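Local coordinates for putative flagellar protein FliS (Parabacteroides merdae ATCC 43184, PDB 4YOK) that is of unknown function but combines a prealbumin-like, transthyretin-clan domain with a second domain of the E-set clan, at residues A[103-108]-A[121-126]; A[129-134]-A[158-163]; A[8-13]-A[61-66]. All blocks are in the same frame, centred on the assembly; numbering follows the deposited sequence.

Interaction 1: residues A[103-108]-A[121-126]; sequences MISNEQ and MINRIV
Met103 and Asn123 form one hydrogen-bonded antiparallel pair and Ser105 and Met121 the next, so four backbone bonds tie 103-105 to 121-124. Asn123 N reaches Met103 O at 2.8 Å, and Met121 N meets Ser105 O at 2.9 Å. Between these pairs lies the non-hydrogen-bonded pair Ile104-Ile122, where Ile104 CA makes a CA-H...O contact with Met121 O at 3.4 Å. The strands belong to the hairpin 102-111/115-124 of the E-set-clan domain, in which 102-111 is an outer strand of the three-stranded antiparallel sheet and 115-124 the middle one. Both isoleucines face inward, where Val187 of strand 182-189 touches each.

A polar side-chain bond runs diagonally over the other face: Asn123 ND2 donates a hydrogen bond to Ser105 OG (3.1 Å, 160°), with Ser105 OG in the plane of the Asn123 amide. With chi1 at 66°, Ser105 holds OG between its own N and carbonyl carbon, and the same oxygen rests against Met121 CB. A second, weak bond from ND2 goes to Met103 O.

The selenomethionine Met103 lays CG across Ile125 CG1 at 3.7 Å, an apolar contact just where strand 121-124 gives way to loop.

Interaction 2: residues A[129-134]-A[158-163]; sequences AKISRV and VVPGSV
Ile131 and Val134 reach from the start of strand 131-139 toward Val158 and Pro160, in the loop that leads into strand 161-168. No direct hydrogen bond joins the two segments, and the contact is made by aliphatic side chains and the backbone of the loop.

Ile131 does its work at two levels. Its CB sits against Val158 O at 3.6 Å, while its far end, CD1, lies over the peptide link between Val159 and Pro160, 3.6 Å from Val159 C. The extended form of the chain explains the reach: CG1 lies opposite the carbonyl carbon (chi1 -60°) and chi2 is 163°, which carries CD1 well out from the strand. The proline ring borders the same methyl, with Pro160 CD 3.9 Å from Ile131 CD1.

Val134 meets Val158 with the two side chains crossing at about a right angle. One methyl, Val134 CG2, is set into the fork of its partner, 3.7 Å from Val158 CB and nearly as close to both of that residue's methyls. Each valine has CG1 anti to its backbone N; in Val134 this leaves CG2 beside the N as the touching branch.

Between Ile131 and Val134 the strand carries a classic beta bulge: Ser132 and Arg133 both face Leu188 of strand 182-189. Val187 of that strand touches both Ile131 and Val134, and Phe102 of strand 102-111 touches Ile131 and Pro160, which brings both strands to the contact.

A water lies 2.7 Å from Ile131 O and 2.7 Å from Val158 O, within hydrogen-bonding reach of both. The chemistry is thus chiefly that of hydrophobic packing, so the fit of methyls probably does more than direct polar bonds to place the loop against the strand.

Interaction 3: residues A[8-13]-A[61-66]; sequences PESKLV and LFDGEY
Ser10 and Leu61 exchange both backbone hydrogen bonds of an antiparallel pair, Ser10 N to Leu61 O at 2.8 Å and Leu61 N to Ser10 O at 2.9 Å, and Asp63 N continues the pairing to Pro8 O beyond the close, non-hydrogen-bonded pair Glu9-Phe62.

Asp63 turns its carboxylate toward Ser10 of strand 9-18. Ser10 OG donates to Asp63 OD1 at 2.7 Å, meeting it on the syn side and 20° out of the carboxylate plane; chi1 of -66° places the hydroxyl beside the serine's own N, from where it can reach the acid. A water donates to Pro8 O and to Asp63 O, bridging the two segments at this end.

Glu9 and Phe62 diverge from the pairing but meet again farther out. Glu9 CG rests against Phe62 CD1 at 3.5 Å, and Glu9 OE2 lies over one face of the ring, the carboxylate plane turned 33° from it. Pro8 O lies at the ring's edge, in its plane. Toward the interior, Leu61 CD1 packs obliquely on Leu12 CD2 at 3.9 Å.

Tyr66 OH donates to Phe62 O at 2.6 Å, spanning the bend between strands 56-62 and 64-70. This bend carries the chain from one sheet of the prealbumin-like domain to the other: Leu12 and Leu61 both touch Leu36 of strand 33-37 and Leu88 of strand 83-88, while strand 92-97 runs parallel beside strand 9-18.

In the fold
Interactions 1 and 2 are neighbours in the C-terminal E-set-clan domain, their centres 9 Å apart. They meet where strand 115-124 pairs with strand 161-168: Ile122 O and Gly161 N, 2.9 Å apart, probably form a hydrogen bond, and Met121 SE packs on Ser162 OG. Arg124 of interaction 1 also packs on Ala129 and Pro160 of interaction 2. Interaction 3 belongs to the N-terminal prealbumin-like domain on the opposite side of the chain's centre, with its centre about 35 Å from that of interaction 1 and 40 Å from that of interaction 2. The bound magnesium ion is about 13 Å from the side chain of Ile125.

Interaction 1: residues A[103-108]-A[121-126]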
loop_
_atom_site.group_PDB
_atom_site.type_symbol
_atom_site.label_atom_id
_atom_site.label_comp_id
_atom_site.label_asym_id
_atom_site.label_seq_id
_atom_site.Cartn_x
_atom_site.Cartn_y
_atom_site.Cartn_z
HETATM N N MSE A 103 8.547 -6.678 3.771
HETATM C CA MSE A 103 8.216 -6.862 2.366
HETATM C C MSE A 103 7.622 -8.269 2.225
HETATM O O MSE A 103 8.091 -9.208 2.865
HETATM C CB MSE A 103 9.432 -6.658 1.427
HETATM C CG MSE A 103 9.911 -5.207 1.343
HETATM SE SE MSE A 103 8.646 -3.987 0.413
HETATM C CE MSE A 103 8.869 -4.703 -1.382
ATOM N N ILE A 104 6.603 -8.395 1.380
ATOM C CA ILE A 104 5.948 -9.656 1.051
ATOM C C ILE A 104 6.448 -10.043 -0.333
ATOM O O ILE A 104 6.496 -9.187 -1.215
ATOM C CB ILE A 104 4.395 -9.516 1.081
ATOM C CG1 ILE A 104 3.880 -9.070 2.461
ATOM C CG2 ILE A 104 3.702 -10.814 0.619
ATOM C CD1 ILE A 104 2.429 -8.515 2.429
ATOM N N SER A 105 6.812 -11.315 -0.531
ATOM C CA SER A 105 7.264 -11.787 -1.842
ATOM C C SER A 105 6.840 -13.237 -2.062
ATOM O O SER A 105 6.348 -13.873 -1.131
ATOM C CB SER A 105 8.782 -11.668 -1.959
ATOM O OG SER A 105 9.429 -12.549 -1.060
ATOM N N ASN A 106 7.023 -13.746 -3.304
ATOM C CA ASN A 106 6.745 -15.134 -3.707
ATOM C C ASN A 106 5.308 -15.573 -3.356
ATOM O O ASN A 106 5.096 -16.710 -2.942
ATOM C CB ASN A 106 7.776 -16.077 -3.047
ATOM C CG ASN A 106 7.954 -17.402 -3.747
ATOM O OD1 ASN A 106 7.763 -17.534 -4.969
ATOM N ND2 ASN A 106 8.323 -18.418 -2.973
ATOM N N GLU A 107 4.329 -14.685 -3.534
ATOM C CA GLU A 107 2.934 -14.984 -3.160
ATOM C C GLU A 107 2.262 -15.967 -4.082
ATOM O O GLU A 107 2.325 -15.846 -5.310
ATOM C CB GLU A 107 2.062 -13.719 -3.121
ATOM C CG GLU A 107 2.644 -12.615 -2.269
ATOM C CD GLU A 107 3.396 -11.571 -3.073
ATOM O OE1 GLU A 107 3.945 -11.919 -4.140
ATOM O OE2 GLU A 107 3.456 -10.406 -2.622
ATOM N N GLN A 108 1.582 -16.932 -3.477
ATOM C CA GLN A 108 0.760 -17.911 -4.188
ATOM C C GLN A 108 -0.583 -17.951 -3.473
ATOM O O GLN A 108 -0.667 -18.444 -2.343
ATOM C CB GLN A 108 1.433 -19.286 -4.274
ATOM C CG GLN A 108 2.399 -19.396 -5.469
ATOM C CD GLN A 108 1.705 -19.284 -6.821
ATOM O OE1 GLN A 108 2.158 -18.560 -7.721
ATOM N NE2 GLN A 108 0.571 -19.973 -6.991
HETATM N N MSE A 121 6.414 -15.301 1.386
HETATM C CA MSE A 121 7.555 -14.978 2.229
HETATM C C MSE A 121 7.399 -13.584 2.823
HETATM O O MSE A 121 7.011 -12.649 2.122
HETATM C CB MSE A 121 8.848 -15.037 1.397
HETATM C CG MSE A 121 9.250 -16.441 1.052
HETATM SE SE MSE A 121 10.657 -16.979 2.270
HETATM C CE MSE A 121 12.045 -15.655 1.684
ATOM N N ILE A 122 7.706 -13.454 4.106
ATOM C CA ILE A 122 7.710 -12.172 4.808
ATOM C C ILE A 122 9.153 -11.896 5.141
ATOM O O ILE A 122 9.768 -12.652 5.907
ATOM C CB ILE A 122 6.801 -12.118 6.063
ATOM C CG1 ILE A 122 5.319 -12.332 5.690
ATOM C CG2 ILE A 122 7.018 -10.764 6.813
ATOM C CD1 ILE A 122 4.418 -12.660 6.917
ATOM N N ASN A 123 9.700 -10.866 4.523
ATOM C CA ASN A 123 11.087 -10.450 4.708
ATOM C C ASN A 123 11.137 -9.251 5.636
ATOM O O ASN A 123 10.527 -8.219 5.332
ATOM C CB ASN A 123 11.700 -10.096 3.337
ATOM C CG ASN A 123 11.432 -11.158 2.288
ATOM O OD1 ASN A 123 11.949 -12.264 2.383
ATOM N ND2 ASN A 123 10.501 -10.899 1.360
ATOM N N ARG A 124 11.887 -9.369 6.745
ATOM C CA ARG A 124 12.053 -8.264 7.685
ATOM C C ARG A 124 13.130 -7.310 7.150
ATOM O O ARG A 124 14.273 -7.730 6.925
ATOM C CB ARG A 124 12.408 -8.775 9.092
ATOM C CG ARG A 124 12.478 -7.636 10.126
ATOM C CD ARG A 124 12.767 -8.093 11.555
ATOM N NE ARG A 124 13.978 -8.911 11.613
ATOM C CZ ARG A 124 13.999 -10.176 12.026
ATOM N NH1 ARG A 124 12.879 -10.770 12.431
ATOM N NH2 ARG A 124 15.138 -10.853 12.047
ATOM N N ILE A 125 12.757 -6.054 6.909
ATOM C CA ILE A 125 13.682 -5.020 6.408
ATOM C C ILE A 125 14.280 -4.240 7.583
ATOM O O ILE A 125 15.483 -3.953 7.569
ATOM C CB ILE A 125 12.973 -4.073 5.378
ATOM C CG1 ILE A 125 12.309 -4.853 4.193
ATOM C CG2 ILE A 125 13.889 -2.963 4.870
ATOM C CD1 ILE A 125 13.236 -5.777 3.332
ATOM N N VAL A 126 13.447 -3.862 8.577
ATOM C CA VAL A 126 13.909 -3.074 9.735
ATOM C C VAL A 126 14.267 -4.067 10.851
ATOM O O VAL A 126 13.416 -4.850 11.239
ATOM C CB VAL A 126 12.836 -2.021 10.128
ATOM C CG1 VAL A 126 13.204 -1.263 11.415
ATOM C CG2 VAL A 126 12.616 -1.044 8.970
#

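Interaction 2: residues A[129-134]-A[158-163]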
loop_
_atom_site.group_PDB
_atom_site.type_symbol
_atom_site.label_atom_id
_atom_site.label_comp_id
_atom_site.label_asym_id
_atom_site.label_seq_id
_atom_site.Cartn_x
_atom_site.Cartn_y
_atom_site.Cartn_z
ATOM N N ALA A 129 11.791 -4.561 13.897
ATOM C CA ALA A 129 10.359 -4.601 13.616
ATOM C C ALA A 129 9.776 -5.968 13.955
ATOM O O ALA A 129 10.441 -7.004 13.792
ATOM C CB ALA A 129 10.096 -4.264 12.153
ATOM N N LYS A 130 8.518 -5.959 14.413
ATOM C CA LYS A 130 7.775 -7.154 14.792
ATOM C C LYS A 130 6.448 -7.173 14.055
ATOM O O LYS A 130 5.843 -6.113 13.868
ATOM C CB LYS A 130 7.527 -7.204 16.317
ATOM C CG LYS A 130 8.787 -7.281 17.194
ATOM C CD LYS A 130 9.541 -8.612 17.056
ATOM C CE LYS A 130 10.834 -8.655 17.842
ATOM N NZ LYS A 130 10.604 -8.947 19.281
ATOM N N ILE A 131 5.952 -8.364 13.728
ATOM C CA ILE A 131 4.659 -8.475 13.024
ATOM C C ILE A 131 3.510 -8.416 14.035
ATOM O O ILE A 131 3.516 -9.161 15.007
ATOM C CB ILE A 131 4.562 -9.765 12.156
ATOM C CG1 ILE A 131 5.665 -9.824 11.072
ATOM C CG2 ILE A 131 3.149 -9.924 11.538
ATOM C CD1 ILE A 131 5.890 -11.192 10.469
ATOM N N SER A 132 2.535 -7.522 13.803
ATOM C CA SER A 132 1.336 -7.388 14.645
ATOM C C SER A 132 0.267 -8.392 14.150
ATOM O O SER A 132 -0.238 -9.213 14.927
ATOM C CB SER A 132 0.813 -5.950 14.597
ATOM O OG SER A 132 -0.430 -5.863 15.278
ATOM N N ARG A 133 -0.009 -8.377 12.828
ATOM C CA ARG A 133 -0.946 -9.330 12.253
ATOM C C ARG A 133 -0.712 -9.508 10.767
ATOM O O ARG A 133 -0.157 -8.629 10.103
ATOM C CB ARG A 133 -2.426 -8.950 12.519
ATOM C CG ARG A 133 -2.889 -7.640 11.939
ATOM C CD ARG A 133 -4.365 -7.459 12.226
ATOM N NE ARG A 133 -4.872 -6.210 11.664
ATOM C CZ ARG A 133 -5.154 -5.123 12.375
ATOM N NH1 ARG A 133 -4.997 -5.123 13.693
ATOM N NH2 ARG A 133 -5.614 -4.031 11.776
ATOM N N VAL A 134 -1.125 -10.674 10.277
ATOM C CA VAL A 134 -1.124 -11.046 8.869
ATOM C C VAL A 134 -2.600 -11.241 8.489
ATOM O O VAL A 134 -3.366 -11.860 9.245
ATOM C CB VAL A 134 -0.242 -12.287 8.619
ATOM C CG1 VAL A 134 -0.327 -12.727 7.171
ATOM C CG2 VAL A 134 1.211 -11.990 9.000
ATOM N N VAL A 158 2.315 -14.958 13.509
ATOM C CA VAL A 158 3.250 -15.143 12.388
ATOM C C VAL A 158 4.547 -14.384 12.646
ATOM O O VAL A 158 4.535 -13.265 13.166
ATOM C CB VAL A 158 2.600 -14.712 11.040
ATOM C CG1 VAL A 158 3.507 -15.021 9.847
ATOM C CG2 VAL A 158 1.239 -15.376 10.846
ATOM N N VAL A 159 5.667 -14.992 12.257
ATOM C CA VAL A 159 7.000 -14.389 12.370
ATOM C C VAL A 159 7.608 -14.308 10.945
ATOM O O VAL A 159 7.141 -15.030 10.067
ATOM C CB VAL A 159 7.932 -15.147 13.378
ATOM C CG1 VAL A 159 7.424 -15.009 14.817
ATOM C CG2 VAL A 159 8.116 -16.616 12.999
ATOM N N PRO A 160 8.656 -13.479 10.691
ATOM C CA PRO A 160 9.249 -13.435 9.341
ATOM C C PRO A 160 9.779 -14.794 8.879
ATOM O O PRO A 160 10.176 -15.637 9.697
ATOM C CB PRO A 160 10.392 -12.421 9.500
ATOM C CG PRO A 160 9.953 -11.554 10.617
ATOM C CD PRO A 160 9.332 -12.518 11.586
ATOM N N GLY A 161 9.772 -14.982 7.567
ATOM C CA GLY A 161 10.191 -16.210 6.906
ATOM C C GLY A 161 9.112 -16.741 5.987
ATOM O O GLY A 161 8.265 -15.978 5.513
ATOM N N SER A 162 9.120 -18.057 5.740
ATOM C CA SER A 162 8.117 -18.695 4.880
ATOM C C SER A 162 6.814 -18.821 5.643
ATOM O O SER A 162 6.825 -19.176 6.823
ATOM C CB SER A 162 8.603 -20.068 4.415
ATOM O OG SER A 162 9.766 -19.924 3.624
ATOM N N VAL A 163 5.695 -18.478 5.003
ATOM C CA VAL A 163 4.382 -18.517 5.638
ATOM C C VAL A 163 3.447 -19.406 4.794
ATOM O O VAL A 163 3.503 -19.363 3.557
ATOM C CB VAL A 163 3.855 -17.065 5.800
ATOM C CG1 VAL A 163 2.455 -17.043 6.340
ATOM C CG2 VAL A 163 4.775 -16.255 6.706
HETATM O O HOH W 1 2.887 -11.818 14.802
#

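Interaction 3: residues A[8-13]-A[61-66]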
loop_
_atom_site.group_PDB
_atom_site.type_symbol
_atom_site.label_atom_id
_atom_site.label_comp_id
_atom_site.label_asym_id
_atom_site.label_seq_id
_atom_site.Cartn_x
_atom_site.Cartn_y
_atom_site.Cartn_z
ATOM N N PRO A 8 0.661 28.519 -15.524
ATOM C CA PRO A 8 0.986 27.216 -16.136
ATOM C C PRO A 8 0.804 26.049 -15.153
ATOM O O PRO A 8 1.206 26.149 -13.986
ATOM C CB PRO A 8 2.446 27.382 -16.560
ATOM C CG PRO A 8 2.629 28.857 -16.720
ATOM C CD PRO A 8 1.783 29.473 -15.661
ATOM N N GLU A 9 0.118 24.979 -15.614
ATOM C CA GLU A 9 -0.180 23.787 -14.831
ATOM C C GLU A 9 0.291 22.541 -15.533
ATOM O O GLU A 9 0.281 22.487 -16.770
ATOM C CB GLU A 9 -1.681 23.658 -14.555
ATOM C CG GLU A 9 -2.118 24.414 -13.324
ATOM C CD GLU A 9 -3.568 24.178 -12.964
ATOM O OE1 GLU A 9 -4.445 24.842 -13.563
ATOM O OE2 GLU A 9 -3.826 23.332 -12.078
ATOM N N SER A 10 0.704 21.539 -14.746
ATOM C CA SER A 10 1.199 20.275 -15.268
ATOM C C SER A 10 0.848 19.103 -14.370
ATOM O O SER A 10 0.640 19.252 -13.150
ATOM C CB SER A 10 2.710 20.328 -15.463
ATOM O OG SER A 10 3.073 21.246 -16.477
ATOM N N LYS A 11 0.839 17.917 -14.986
ATOM C CA LYS A 11 0.563 16.660 -14.314
ATOM C C LYS A 11 1.837 16.082 -13.680
ATOM O O LYS A 11 2.857 15.890 -14.354
ATOM C CB LYS A 11 -0.050 15.662 -15.312
ATOM C CG LYS A 11 -0.604 14.382 -14.685
ATOM C CD LYS A 11 -1.527 13.681 -15.676
ATOM C CE LYS A 11 -1.367 12.182 -15.692
ATOM N NZ LYS A 11 -2.033 11.571 -16.873
ATOM N N LEU A 12 1.783 15.871 -12.374
ATOM C CA LEU A 12 2.845 15.201 -11.622
ATOM C C LEU A 12 2.381 13.772 -11.321
ATOM O O LEU A 12 1.303 13.576 -10.740
ATOM C CB LEU A 12 3.220 15.943 -10.331
ATOM C CG LEU A 12 4.227 15.207 -9.399
ATOM C CD1 LEU A 12 5.645 15.061 -10.041
ATOM C CD2 LEU A 12 4.304 15.877 -8.058
ATOM N N VAL A 13 3.185 12.779 -11.733
ATOM C CA VAL A 13 2.877 11.366 -11.507
ATOM C C VAL A 13 4.001 10.803 -10.673
ATOM O O VAL A 13 5.156 11.134 -10.893
ATOM C CB VAL A 13 2.676 10.578 -12.844
ATOM C CG1 VAL A 13 2.511 9.079 -12.590
ATOM C CG2 VAL A 13 1.469 11.101 -13.615
ATOM N N LEU A 61 -0.965 20.164 -10.854
ATOM C CA LEU A 61 -0.439 21.262 -10.046
ATOM C C LEU A 61 0.123 22.396 -10.890
ATOM O O LEU A 61 0.452 22.205 -12.064
ATOM C CB LEU A 61 0.703 20.759 -9.136
ATOM C CG LEU A 61 0.484 19.528 -8.278
ATOM C CD1 LEU A 61 1.809 18.849 -8.006
ATOM C CD2 LEU A 61 -0.244 19.887 -6.984
ATOM N N PHE A 62 0.287 23.573 -10.259
ATOM C CA PHE A 62 0.933 24.709 -10.888
ATOM C C PHE A 62 2.392 24.392 -11.023
ATOM O O PHE A 62 2.970 23.816 -10.098
ATOM C CB PHE A 62 0.742 25.995 -10.064
ATOM C CG PHE A 62 -0.678 26.492 -10.021
ATOM C CD1 PHE A 62 -1.275 27.032 -11.152
ATOM C CD2 PHE A 62 -1.412 26.448 -8.841
ATOM C CE1 PHE A 62 -2.597 27.480 -11.116
ATOM C CE2 PHE A 62 -2.728 26.912 -8.801
ATOM C CZ PHE A 62 -3.309 27.432 -9.938
ATOM N N ASP A 63 2.993 24.733 -12.174
ATOM C CA ASP A 63 4.411 24.505 -12.424
ATOM C C ASP A 63 5.243 25.216 -11.361
ATOM O O ASP A 63 4.877 26.306 -10.908
ATOM C CB ASP A 63 4.808 24.997 -13.843
ATOM C CG ASP A 63 4.317 24.127 -15.004
ATOM O OD1 ASP A 63 3.384 23.303 -14.788
ATOM O OD2 ASP A 63 4.830 24.305 -16.144
ATOM N N GLY A 64 6.304 24.560 -10.930
ATOM C CA GLY A 64 7.203 25.094 -9.919
ATOM C C GLY A 64 7.991 24.006 -9.226
ATOM O O GLY A 64 7.921 22.833 -9.609
ATOM N N GLU A 65 8.743 24.408 -8.194
ATOM C CA GLU A 65 9.590 23.520 -7.407
ATOM C C GLU A 65 8.846 23.071 -6.159
ATOM O O GLU A 65 8.257 23.891 -5.454
ATOM C CB GLU A 65 10.906 24.225 -7.043
ATOM C CG GLU A 65 11.956 23.277 -6.494
ATOM C CD GLU A 65 13.373 23.803 -6.584
ATOM O OE1 GLU A 65 13.764 24.610 -5.710
ATOM O OE2 GLU A 65 14.094 23.404 -7.526
ATOM N N TYR A 66 8.856 21.761 -5.912
ATOM C CA TYR A 66 8.166 21.149 -4.776
ATOM C C TYR A 66 9.038 20.185 -4.027
ATOM O O TYR A 66 9.983 19.617 -4.595
ATOM C CB TYR A 66 6.936 20.354 -5.258
ATOM C CG TYR A 66 5.829 21.188 -5.847
ATOM C CD1 TYR A 66 4.821 21.711 -5.042
ATOM C CD2 TYR A 66 5.759 21.421 -7.219
ATOM C CE1 TYR A 66 3.783 22.466 -5.584
ATOM C CE2 TYR A 66 4.735 22.189 -7.770
ATOM C CZ TYR A 66 3.752 22.715 -6.949
ATOM O OH TYR A 66 2.734 23.464 -7.488
HETATM O O HOH W 2 2.818 27.784 -12.464
#